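Local structure of Thiosulfate:glutathione sulfurtransferase (Saccharomyces cerevisiae, 3D1P) at residues F27-M30 against K31-V34. The protein transfers sulfur from thiosulfate to glutathione, making the S-sulfanylglutathione needed in mitochondrial hydrogen sulfide metabolism. Numbering follows the deposited sequence. Where two conformers were deposited one is given.
Sequences FEDM and KRIV
E28 OE2 and K31 NZ form a salt bridge 2.6 Å long, the ammonium group reaching the syn side of the carboxylate but 33° out of its plane. In the conformers described for K31 and R32, K31 CG also lies over one face of the F27 ring, 4.1 Å from its centroid, in a CH-pi contact. F27 CG stands anti to the backbone N (chi1 177°), which lays the ring beside the following turn, where it also stacks on H132. Lysine suits this place because its methylenes cover an aromatic while its charge reaches the acid. R32 NH1 donates a 2.8 Å hydrogen bond to the anti side of D29 OD1, a second salt bridge. Aspartate is short and has two oxygens: OD2 accepts a hydrogen bond from S26 N just before the helix. Replacing D29 by an alanine is likely to leave R32 NH1 without its anionic partner and S26 N without this acceptor. Facing the sheet, SE of M30 (a selenomethionine) lies 4.2 Å from I33 CD1; both residues are apolar, suiting their contact with I95 of strand 93-97. Backbone i to i+4 bonds make this an alpha-helix, and its charged outer and apolar inner residues make it amphipathic, packed on the parallel sheet of the rhodanese fold.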
loop_
_atom_site.group_PDB
_atom_site.type_symbol
_atom_site.label_atom_id
_atom_site.label_comp_id
_atom_site.label_asym_id
_atom_site.label_seq_id
_atom_site.Cartn_x
_atom_site.Cartn_y
_atom_site.Cartn_z
ATOM N N PHE A 27 -5.683 12.774 2.088
ATOM C CA PHE A 27 -4.788 12.867 3.248
ATOM C C PHE A 27 -5.551 12.735 4.572
ATOM O O PHE A 27 -5.160 11.961 5.436
ATOM C CB PHE A 27 -4.040 14.204 3.242
ATOM C CG PHE A 27 -3.183 14.359 4.458
ATOM C CD1 PHE A 27 -2.056 13.569 4.648
ATOM C CD2 PHE A 27 -3.490 15.301 5.448
ATOM C CE1 PHE A 27 -1.288 13.670 5.781
ATOM C CE2 PHE A 27 -2.706 15.425 6.568
ATOM C CZ PHE A 27 -1.581 14.611 6.728
ATOM N N GLU A 28 -6.626 13.507 4.741
ATOM C CA GLU A 28 -7.352 13.443 5.984
ATOM C C GLU A 28 -7.949 12.068 6.222
ATOM O O GLU A 28 -7.967 11.551 7.359
ATOM C CB GLU A 28 -8.417 14.538 6.051
ATOM C CG GLU A 28 -7.806 15.891 6.271
ATOM C CD GLU A 28 -7.269 16.101 7.727
ATOM O OE1 GLU A 28 -7.942 15.621 8.613
ATOM O OE2 GLU A 28 -6.254 16.814 7.852
ATOM N N ASP A 29 -8.440 11.420 5.154
ATOM C CA ASP A 29 -8.923 10.067 5.288
ATOM C C ASP A 29 -7.814 9.111 5.763
ATOM O O ASP A 29 -8.062 8.251 6.616
ATOM C CB ASP A 29 -9.424 9.554 3.943
ATOM C CG ASP A 29 -10.687 10.218 3.403
ATOM O OD1 ASP A 29 -11.495 10.743 4.206
ATOM O OD2 ASP A 29 -10.826 10.194 2.148
HETATM N N MSE A 30 -6.617 9.271 5.183
HETATM C CA MSE A 30 -5.501 8.416 5.561
HETATM C C MSE A 30 -5.045 8.655 6.988
HETATM O O MSE A 30 -4.704 7.713 7.691
HETATM C CB MSE A 30 -4.345 8.584 4.581
HETATM C CG MSE A 30 -4.626 8.035 3.204
HETATM SE SE MSE A 30 -4.999 6.154 3.155
HETATM C CE MSE A 30 -3.309 5.564 3.626
ATOM N N LYS A 31 -4.969 9.902 7.412
ATOM C CA LYS A 31 -4.605 10.202 8.770
ATOM C C LYS A 31 -5.495 9.388 9.714
ATOM O O LYS A 31 -5.041 8.769 10.692
ATOM C CB LYS A 31 -4.818 11.681 9.056
ATOM C CG LYS A 31 -3.608 12.503 8.982
ATOM C CD LYS A 31 -3.737 13.760 9.857
ATOM C CE LYS A 31 -4.948 14.573 9.475
ATOM N NZ LYS A 31 -4.854 16.014 9.940
ATOM N N ARG A 32 -7.071 9.467 9.391
ATOM C CA ARG A 32 -8.023 8.719 10.169
ATOM C C ARG A 32 -7.716 7.240 10.178
ATOM O O ARG A 32 -7.654 6.586 11.222
ATOM C CB ARG A 32 -9.439 9.004 9.690
ATOM C CG ARG A 32 -9.917 10.369 10.153
ATOM C CD ARG A 32 -11.357 10.642 9.726
ATOM N NE ARG A 32 -11.372 11.007 8.316
ATOM C CZ ARG A 32 -11.789 12.163 7.799
ATOM N NH1 ARG A 32 -11.709 12.357 6.472
ATOM N NH2 ARG A 32 -12.311 13.106 8.576
ATOM N N ILE A 33 -7.434 6.705 9.001
ATOM C CA ILE A 33 -7.179 5.261 8.888
ATOM C C ILE A 33 -5.950 4.868 9.691
ATOM O O ILE A 33 -5.987 3.883 10.442
ATOM C CB ILE A 33 -7.066 4.877 7.413
ATOM C CG1 ILE A 33 -8.437 4.986 6.780
ATOM C CG2 ILE A 33 -6.475 3.489 7.236
ATOM C CD1 ILE A 33 -8.418 5.002 5.241
ATOM N N VAL A 34 -4.858 5.618 9.563
ATOM C CA VAL A 34 -3.669 5.299 10.325
ATOM C C VAL A 34 -3.961 5.319 11.817
ATOM O O VAL A 34 -3.568 4.413 12.552
ATOM C CB VAL A 34 -2.512 6.241 9.930
ATOM C CG1 VAL A 34 -1.313 6.066 10.874
ATOM C CG2 VAL A 34 -2.103 5.960 8.479
#